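Local structure of phytoene synthase (Enterococcus hirae, 5IYS) at residues 159-162 and 163-167; 216-219 and 220-224; 249-252 and 253-257. The protein probably joins two isoprenoid diphosphates head to head with the help of magnesium, as squalene and dehydrosqualene synthases do, and binds farnesyl thiodiphosphate, an analogue of farnesyl diphosphate. One frame throughout, in Å; residues are numbered along the deposited sequence.

How the interactions relate
All three interactions are successive turns of single helices that pack together in the all-alpha terpene synthase fold. Interaction 1, on helix 155-172, comes first along the chain and lies nearest the middle, its centre about 7 Å from that of the chain. Interaction 2, on helix 207-227, lies about 9 Å from interaction 1; interaction 3, on the next helix, 236-258, lies about 12 Å from interaction 2 and about 14 Å from interaction 1, centre to centre. Interactions 1 and 3 both touch the same farnesyl thiodiphosphate, at its chain and its diphosphate respectively. Residues 216-224 touch no ligand and pack against both other helices, joined to interaction 3 by the Glu-221 to Arg-257 salt bridge.

Interaction 1. Residues 159-162 and 163-167; sequences KKLG and EAMQL. With FPS (S-[(2E,6E)-3,7,11-trimethyldodeca-2,6,10-trienyl] trihydrogen thiodiphosphate), chain G.
Leu-161 and Met-165 sit one turn apart on a helix of the all-alpha terpene synthase fold, and together they form a patch of pocket wall against the farnesyl chain. The side chain of Met-165 can be followed outward. Its CB rests 3.5 Å from the carbonyl O of Leu-161, and CG stays beside that same oxygen. With CG anti to the carbonyl carbon (chi1 -78°) and the rest of the chain extended, SD is carried out to the ligand, 3.8 Å from C8 of the farnesyl group and close to C11. The methyl CE then turns to Leu-161, crossing its branch obliquely. Leu-161 meets the ligand with its other branch: CD2 lies 3.7 Å from farnesyl C12, with CG and CB also close to that carbon.

Beneath these side chains the backbone is regular alpha helix, with Met-165 N bonded to Leu-161 O at 3.0 Å and Gln-166 N to Gly-162 O at 3.0 Å. Gln-166 bends at chi2 (54°), and its NE2 comes 3.8 Å from farnesyl C4; the same side chain also touches the second bound ligand molecule. On the far side of the helix, Lys-160 reaches Glu-226 in a salt bridge. Between Leu-161 and Met-165 the closest side-chain approach is CD1 to CE, at 3.9 Å.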
loop_
_atom_site.group_PDB
_atom_site.type_symbol
_atom_site.label_atom_id
_atom_site.label_comp_id
_atom_site.label_asym_id
_atom_site.label_seq_id
_atom_site.Cartn_x
_atom_site.Cartn_y
_atom_site.Cartn_z
ATOM N N LYS A 159 -6.106 6.001 6.887
ATOM C CA LYS A 159 -6.612 5.935 5.525
ATOM C C LYS A 159 -5.888 6.928 4.643
ATOM O O LYS A 159 -5.684 6.663 3.472
ATOM C CB LYS A 159 -8.112 6.230 5.486
ATOM C CG LYS A 159 -8.988 5.078 5.975
ATOM C CD LYS A 159 -10.415 5.244 5.453
ATOM C CE LYS A 159 -11.283 6.075 6.383
ATOM N NZ LYS A 159 -12.662 6.236 5.812
ATOM N N LYS A 160 -5.546 8.090 5.182
ATOM C CA LYS A 160 -4.770 9.061 4.406
ATOM C C LYS A 160 -3.384 8.527 3.988
ATOM O O LYS A 160 -2.881 8.883 2.913
ATOM C CB LYS A 160 -4.638 10.374 5.175
ATOM C CG LYS A 160 -5.976 11.170 5.196
ATOM C CD LYS A 160 -5.867 12.429 6.054
ATOM C CE LYS A 160 -7.101 13.308 5.920
ATOM N NZ LYS A 160 -6.904 14.403 6.906
ATOM N N LEU A 161 -2.704 7.787 4.862
ATOM C CA LEU A 161 -1.353 7.321 4.515
ATOM C C LEU A 161 -1.460 6.287 3.376
ATOM O O LEU A 161 -0.634 6.229 2.457
ATOM C CB LEU A 161 -0.668 6.641 5.715
ATOM C CG LEU A 161 0.739 6.070 5.451
ATOM C CD1 LEU A 161 1.667 7.027 4.711
ATOM C CD2 LEU A 161 1.388 5.603 6.755
ATOM N N GLY A 162 -2.464 5.430 3.460
ATOM C CA GLY A 162 -2.702 4.443 2.384
ATOM C C GLY A 162 -3.031 5.129 1.066
ATOM O O GLY A 162 -2.517 4.774 0.005
ATOM N N GLU A 163 -3.868 6.157 1.128
ATOM C CA GLU A 163 -4.098 6.985 -0.037
ATOM C C GLU A 163 -2.847 7.681 -0.592
ATOM O O GLU A 163 -2.642 7.713 -1.806
ATOM C CB GLU A 163 -5.219 8.021 0.219
ATOM C CG GLU A 163 -5.729 8.665 -1.066
ATOM C CD GLU A 163 -6.686 9.839 -0.779
ATOM O OE1 GLU A 163 -7.215 9.932 0.349
ATOM O OE2 GLU A 163 -6.866 10.706 -1.656
ATOM N N ALA A 164 -2.038 8.280 0.276
ATOM C CA ALA A 164 -0.812 8.932 -0.186
ATOM C C ALA A 164 0.060 7.910 -0.934
ATOM O O ALA A 164 0.736 8.241 -1.916
ATOM C CB ALA A 164 -0.032 9.522 1.034
ATOM N N MET A 165 0.207 6.728 -0.349
ATOM C CA MET A 165 1.032 5.699 -0.982
ATOM C C MET A 165 0.486 5.231 -2.332
ATOM O O MET A 165 1.251 4.978 -3.282
ATOM C CB MET A 165 1.192 4.522 -0.013
ATOM C CG MET A 165 2.227 4.791 1.082
ATOM S SD MET A 165 2.262 3.384 2.259
ATOM C CE MET A 165 3.567 3.974 3.329
ATOM N N GLN A 166 -0.826 5.057 -2.413
ATOM C CA GLN A 166 -1.432 4.579 -3.658
ATOM C C GLN A 166 -1.245 5.667 -4.733
ATOM O O GLN A 166 -0.968 5.329 -5.874
ATOM C CB GLN A 166 -2.923 4.279 -3.456
ATOM C CG GLN A 166 -3.658 3.807 -4.696
ATOM C CD GLN A 166 -2.991 2.603 -5.334
ATOM O OE1 GLN A 166 -2.612 2.645 -6.503
ATOM N NE2 GLN A 166 -2.703 1.593 -4.528
ATOM N N LEU A 167 -1.450 6.937 -4.385
ATOM C CA LEU A 167 -1.190 8.045 -5.330
ATOM C C LEU A 167 0.260 8.048 -5.806
ATOM O O LEU A 167 0.551 8.337 -6.965
ATOM C CB LEU A 167 -1.469 9.396 -4.660
ATOM C CG LEU A 167 -2.938 9.773 -4.472
ATOM C CD1 LEU A 167 -3.067 11.175 -3.908
ATOM C CD2 LEU A 167 -3.689 9.637 -5.797
HETATM C C1 FPS G . 2.644 -0.961 -2.542
HETATM S S1 FPS G . 2.723 -2.700 -2.329
HETATM C C2 FPS G . 1.678 -0.541 -1.449
HETATM C C3 FPS G . 0.792 0.463 -1.562
HETATM C C4 FPS G . 0.717 1.286 -2.814
HETATM C C5 FPS G . -0.139 0.820 -0.419
HETATM C C6 FPS G . 0.001 -0.053 0.828
HETATM C C7 FPS G . -0.683 0.647 1.985
HETATM C C8 FPS G . -0.202 0.597 3.240
HETATM C C10 FPS G . -1.041 1.231 4.329
HETATM C C9 FPS G . 1.078 -0.115 3.607
HETATM C C11 FPS G . -0.192 2.261 5.080
HETATM C C12 FPS G . -0.935 2.790 6.295
HETATM C C13 FPS G . -0.814 2.294 7.548
HETATM C C14 FPS G . -1.579 2.927 8.682
HETATM C C15 FPS G . 0.097 1.136 7.865
HETATM P PA FPS G . 4.414 -3.497 -3.203
HETATM O O1A FPS G . 4.823 -4.739 -2.542
HETATM O O2A FPS G . 3.836 -3.924 -4.653
HETATM O O3A FPS G . 5.599 -2.467 -3.490
HETATM P PB FPS G . 5.517 -1.669 -4.903
HETATM O O1B FPS G . 6.330 -2.371 -5.956
HETATM O O2B FPS G . 5.975 -0.277 -4.536
HETATM O O3B FPS G . 4.115 -1.567 -5.464
#

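Interaction 2. Residues 216-219 and 220-224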
loop_
_atom_site.group_PDB
_atom_site.type_symbol
_atom_site.label_atom_id
_atom_site.label_comp_id
_atom_site.label_asym_id
_atom_site.label_seq_id
_atom_site.Cartn_x
_atom_site.Cartn_y
_atom_site.Cartn_z
ATOM N N LEU A 216 -1.034 16.300 -8.524
ATOM C CA LEU A 216 -1.355 15.078 -7.776
ATOM C C LEU A 216 -0.266 14.764 -6.744
ATOM O O LEU A 216 -0.569 14.293 -5.650
ATOM C CB LEU A 216 -1.528 13.908 -8.755
ATOM C CG LEU A 216 -2.277 12.667 -8.268
ATOM C CD1 LEU A 216 -3.690 13.088 -7.850
ATOM C CD2 LEU A 216 -2.341 11.586 -9.344
ATOM N N ALA A 217 0.993 15.071 -7.056
ATOM C CA ALA A 217 2.079 14.832 -6.110
ATOM C C ALA A 217 1.944 15.706 -4.867
ATOM O O ALA A 217 2.099 15.244 -3.728
ATOM C CB ALA A 217 3.442 15.014 -6.777
ATOM N N LYS A 218 1.545 16.948 -5.093
ATOM C CA LYS A 218 1.271 17.857 -3.989
ATOM C C LYS A 218 0.159 17.294 -3.108
ATOM O O LYS A 218 0.312 17.273 -1.902
ATOM C CB LYS A 218 0.891 19.242 -4.515
ATOM C CG LYS A 218 0.384 20.199 -3.436
ATOM C CD LYS A 218 -0.891 20.887 -3.932
ATOM C CE LYS A 218 -1.142 22.229 -3.250
ATOM N NZ LYS A 218 -2.287 22.162 -2.294
ATOM N N GLN A 219 -0.911 16.775 -3.706
ATOM C CA GLN A 219 -1.976 16.154 -2.930
ATOM C C GLN A 219 -1.452 14.966 -2.125
ATOM O O GLN A 219 -1.798 14.835 -0.955
ATOM C CB GLN A 219 -3.102 15.643 -3.830
ATOM C CG GLN A 219 -4.308 15.126 -3.063
ATOM C CD GLN A 219 -4.813 16.117 -2.009
ATOM O OE1 GLN A 219 -5.557 15.754 -1.095
ATOM N NE2 GLN A 219 -4.355 17.358 -2.096
ATOM N N ALA A 220 -0.760 14.029 -2.781
ATOM C CA ALA A 220 -0.084 12.946 -2.039
ATOM C C ALA A 220 0.798 13.434 -0.889
ATOM O O ALA A 220 0.776 12.879 0.226
ATOM C CB ALA A 220 0.726 12.073 -3.003
ATOM N N GLU A 221 1.635 14.428 -1.167
ATOM C CA GLU A 221 2.541 14.964 -0.147
ATOM C C GLU A 221 1.800 15.566 1.042
ATOM O O GLU A 221 2.154 15.345 2.206
ATOM C CB GLU A 221 3.478 16.017 -0.770
ATOM C CG GLU A 221 4.662 15.397 -1.468
ATOM C CD GLU A 221 5.430 16.373 -2.345
ATOM O OE1 GLU A 221 4.911 17.471 -2.615
ATOM O OE2 GLU A 221 6.561 16.036 -2.754
ATOM N N ASN A 222 0.708 16.256 0.749
ATOM C CA ASN A 222 -0.204 16.728 1.788
ATOM C C ASN A 222 -0.809 15.601 2.599
ATOM O O ASN A 222 -0.907 15.688 3.827
ATOM C CB ASN A 222 -1.356 17.529 1.158
ATOM C CG ASN A 222 -0.912 18.894 0.650
ATOM O OD1 ASN A 222 -1.666 19.579 -0.045
ATOM N ND2 ASN A 222 0.294 19.307 1.016
ATOM N N LEU A 223 -1.198 14.528 1.919
ATOM C CA LEU A 223 -1.740 13.379 2.639
ATOM C C LEU A 223 -0.733 12.659 3.528
ATOM O O LEU A 223 -1.115 12.190 4.603
ATOM C CB LEU A 223 -2.395 12.386 1.684
ATOM C CG LEU A 223 -3.602 12.923 0.914
ATOM C CD1 LEU A 223 -3.863 11.969 -0.259
ATOM C CD2 LEU A 223 -4.804 12.957 1.835
ATOM N N TYR A 224 0.512 12.501 3.057
ATOM C CA TYR A 224 1.573 11.957 3.883
ATOM C C TYR A 224 1.641 12.804 5.149
ATOM O O TYR A 224 1.597 12.289 6.271
ATOM C CB TYR A 224 2.925 11.961 3.135
ATOM C CG TYR A 224 3.133 10.789 2.178
ATOM C CD1 TYR A 224 3.281 9.476 2.650
ATOM C CD2 TYR A 224 3.330 11.016 0.831
ATOM C CE1 TYR A 224 3.540 8.416 1.776
ATOM C CE2 TYR A 224 3.544 9.962 -0.056
ATOM C CZ TYR A 224 3.662 8.674 0.421
ATOM O OH TYR A 224 3.955 7.649 -0.477
#
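Lys-218 and Asn-222 make the one polar side-chain contact between segments 216-219 and 220-224, and it is weak: NZ of Lys-218 lies 3.5 Å from OD1 of Asn-222. The lysine chain bends at both chi2 and chi4 to bring its ammonium group out to this oxygen. The asparagine has CG anti to its carbonyl carbon (chi1 -72°), which folds the amide back over the preceding turn and leaves CG 3.3 Å from the carbonyl O of Lys-218. The amide of Gln-219 stands beside that of Asn-222 without bonding to it, the two planes nearly perpendicular at 86°.

Van der Waals contacts of side-chain carbons with oxygens follow the neighbouring flank. Leu-223 lays CG against the carbonyl O of Gln-219 at 3.2 Å, while CD2 and CG face OE1 of the same residue. CB of Ala-220 rests on the carbonyl O of Ala-217, and CB and CG of Glu-221 run along that same oxygen. The carboxylate of Glu-221 has its strong partner elsewhere, in a salt bridge to Arg-257 of helix 236-258.

Backbone hydrogen bonds tie the two segments together. Ala-220 N meets Leu-216 O in an almost straight bond of 2.9 Å, with an angle of 175° at the hydrogen. The shortest of the series joins Glu-221 N to Ala-217 O at 2.7 Å, and Asn-222 and Leu-223 continue it on Lys-218 and Gln-219.

Leu-223 faces helix 155-172, Ala-217 and Glu-221 meet helix 236-258, and Tyr-224 packs against both. This is an amphipathic alpha helix with successive i to i+4 bonds, packed on its inner side in the helical bundle of the squalene and phytoene synthase family.

Interaction 3. Residues 249-252 and 253-257; sequences YREQ and LNIVR. With FPS (S-[(2E,6E)-3,7,11-trimethyldodeca-2,6,10-trienyl] trihydrogen thiodiphosphate), chain G.
With CG anti to the backbone N (chi1 177°) and a bend at chi2, Glu-251 brings its carboxylate round to Ile-255, whose CD1 lies 3.8 Å from OE2; the polar partner of that carboxylate is Arg-274, in a salt bridge. Gln-252 takes the other course. With CG anti to the carbonyl carbon (chi1 -53°) and the chain extended beyond it, its side chain doubles back along the helix to Tyr-249, placing NE2 over the centre of the phenol ring, 3.2 Å above its plane. The same NE2 donates to the carbonyl O of Tyr-249 at 3.1 Å, approaching in the carbonyl plane on a lone pair. Because Gln-252 N also bonds to this oxygen, two donors from one residue grip it. OE1 of Gln-252 in turn accepts from Arg-172, which itself binds the ligand, so the amide is fixed at both ends.

Held this way on one face, the ring of Tyr-249 presents its edge to the diphosphate. Its OH donates to the terminal phosphate oxygen O2B of the ligand at 2.8 Å, and CE1 lies 3.1 Å from the same oxygen. Asn-169, a magnesium ligand, is hydrogen-bonded to this hydroxyl.

Across the junction, Leu-253 N reaches Arg-250 O at 3.0 Å, a bond to the third residue back, in which the donor stands well above the carbonyl plane. The i to i+4 pattern resumes with Ile-255 N on Glu-251 O at 3.2 Å and Val-256 N on Gln-252 O. Farther on, Arg-257 NH1 bonds to Asn-254 OD1 at 3.0 Å. Tyr-249 borders the diphosphate end of the prenyl pocket of the terpene synthase fold, with Gln-252 as its second shell.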
loop_
_atom_site.group_PDB
_atom_site.type_symbol
_atom_site.label_atom_id
_atom_site.label_comp_id
_atom_site.label_asym_id
_atom_site.label_seq_id
_atom_site.Cartn_x
_atom_site.Cartn_y
_atom_site.Cartn_z
ATOM N N TYR A 249 8.473 5.097 0.925
ATOM C CA TYR A 249 7.548 5.110 -0.199
ATOM C C TYR A 249 7.461 6.515 -0.826
ATOM O O TYR A 249 7.512 6.643 -2.049
ATOM C CB TYR A 249 6.172 4.554 0.185
ATOM C CG TYR A 249 5.577 3.769 -0.951
ATOM C CD1 TYR A 249 6.072 2.513 -1.278
ATOM C CD2 TYR A 249 4.608 4.336 -1.766
ATOM C CE1 TYR A 249 5.526 1.782 -2.306
ATOM C CE2 TYR A 249 4.045 3.620 -2.819
ATOM C CZ TYR A 249 4.528 2.358 -3.086
ATOM O OH TYR A 249 4.017 1.655 -4.135
ATOM N N ARG A 250 7.429 7.548 0.013
ATOM C CA ARG A 250 7.262 8.934 -0.443
ATOM C C ARG A 250 8.435 9.389 -1.304
ATOM O O ARG A 250 8.296 10.249 -2.180
ATOM C CB ARG A 250 7.178 9.893 0.755
ATOM C CG ARG A 250 7.053 11.355 0.332
ATOM C CD ARG A 250 6.758 12.243 1.548
ATOM N NE ARG A 250 7.895 12.185 2.464
ATOM C CZ ARG A 250 7.958 12.845 3.614
ATOM N NH1 ARG A 250 6.923 13.587 3.994
ATOM N NH2 ARG A 250 9.013 12.697 4.413
ATOM N N GLU A 251 9.618 8.921 -0.924
ATOM C CA GLU A 251 10.851 9.193 -1.672
ATOM C C GLU A 251 10.777 8.892 -3.159
ATOM O O GLU A 251 11.420 9.570 -3.971
ATOM C CB GLU A 251 12.023 8.424 -1.024
ATOM C CG GLU A 251 13.344 8.590 -1.779
ATOM C CD GLU A 251 13.996 9.947 -1.572
ATOM O OE1 GLU A 251 13.519 10.741 -0.731
ATOM O OE2 GLU A 251 14.972 10.243 -2.302
ATOM N N GLN A 252 9.915 7.959 -3.556
ATOM C CA GLN A 252 9.763 7.704 -4.984
ATOM C C GLN A 252 9.244 8.877 -5.802
ATOM O O GLN A 252 9.483 8.933 -7.016
ATOM C CB GLN A 252 8.903 6.469 -5.252
ATOM C CG GLN A 252 9.436 5.257 -4.488
ATOM C CD GLN A 252 8.513 4.075 -4.602
ATOM O OE1 GLN A 252 8.743 3.171 -5.407
ATOM N NE2 GLN A 252 7.375 4.162 -3.929
ATOM N N LEU A 253 8.518 9.795 -5.165
ATOM C CA LEU A 253 8.146 11.029 -5.858
ATOM C C LEU A 253 9.398 11.806 -6.282
ATOM O O LEU A 253 9.455 12.340 -7.390
ATOM C CB LEU A 253 7.236 11.911 -4.990
ATOM C CG LEU A 253 5.892 11.269 -4.580
ATOM C CD1 LEU A 253 5.220 12.211 -3.597
ATOM C CD2 LEU A 253 4.992 11.050 -5.782
ATOM N N ASN A 254 10.357 11.946 -5.380
ATOM C CA ASN A 254 11.586 12.687 -5.701
ATOM C C ASN A 254 12.445 12.038 -6.769
ATOM O O ASN A 254 13.059 12.724 -7.583
ATOM C CB ASN A 254 12.407 12.951 -4.445
ATOM C CG ASN A 254 11.897 14.149 -3.680
ATOM O OD1 ASN A 254 11.102 14.937 -4.191
ATOM N ND2 ASN A 254 12.298 14.262 -2.426
ATOM N N ILE A 255 12.401 10.715 -6.826
ATOM C CA ILE A 255 13.069 9.946 -7.867
ATOM C C ILE A 255 12.540 10.348 -9.243
ATOM O O ILE A 255 13.324 10.554 -10.173
ATOM C CB ILE A 255 12.820 8.431 -7.652
ATOM C CG1 ILE A 255 13.836 7.849 -6.666
ATOM C CG2 ILE A 255 12.877 7.654 -8.958
ATOM C CD1 ILE A 255 14.497 8.883 -5.780
ATOM N N VAL A 256 11.216 10.356 -9.404
ATOM C CA VAL A 256 10.606 10.685 -10.693
ATOM C C VAL A 256 10.954 12.121 -11.074
ATOM O O VAL A 256 11.256 12.415 -12.229
ATOM C CB VAL A 256 9.073 10.497 -10.693
ATOM C CG1 VAL A 256 8.467 10.911 -12.024
ATOM C CG2 VAL A 256 8.707 9.063 -10.365
ATOM N N ARG A 257 10.913 13.022 -10.102
ATOM C CA ARG A 257 11.351 14.389 -10.365
ATOM C C ARG A 257 12.819 14.431 -10.816
ATOM O O ARG A 257 13.143 15.079 -11.806
ATOM C CB ARG A 257 11.152 15.250 -9.120
ATOM C CG ARG A 257 9.719 15.509 -8.757
ATOM C CD ARG A 257 9.656 16.153 -7.393
ATOM N NE ARG A 257 8.314 16.617 -7.068
ATOM C CZ ARG A 257 7.673 16.317 -5.948
ATOM N NH1 ARG A 257 8.283 15.596 -5.017
ATOM N NH2 ARG A 257 6.466 16.816 -5.709
HETATM C C1 FPS G . 2.644 -0.961 -2.542
HETATM S S1 FPS G . 2.723 -2.700 -2.329
HETATM C C2 FPS G . 1.678 -0.541 -1.449
HETATM C C3 FPS G . 0.792 0.463 -1.562
HETATM C C4 FPS G . 0.717 1.286 -2.814
HETATM C C5 FPS G . -0.139 0.820 -0.419
HETATM C C6 FPS G . 0.001 -0.053 0.828
HETATM C C7 FPS G . -0.683 0.647 1.985
HETATM C C8 FPS G . -0.202 0.597 3.240
HETATM C C10 FPS G . -1.041 1.231 4.329
HETATM C C9 FPS G . 1.078 -0.115 3.607
HETATM C C11 FPS G . -0.192 2.261 5.080
HETATM C C12 FPS G . -0.935 2.790 6.295
HETATM C C13 FPS G . -0.814 2.294 7.548
HETATM C C14 FPS G . -1.579 2.927 8.682
HETATM C C15 FPS G . 0.097 1.136 7.865
HETATM P PA FPS G . 4.414 -3.497 -3.203
HETATM O O1A FPS G . 4.823 -4.739 -2.542
HETATM O O2A FPS G . 3.836 -3.924 -4.653
HETATM O O3A FPS G . 5.599 -2.467 -3.490
HETATM P PB FPS G . 5.517 -1.669 -4.903
HETATM O O1B FPS G . 6.330 -2.371 -5.956
HETATM O O2B FPS G . 5.975 -0.277 -4.536
HETATM O O3B FPS G . 4.115 -1.567 -5.464
#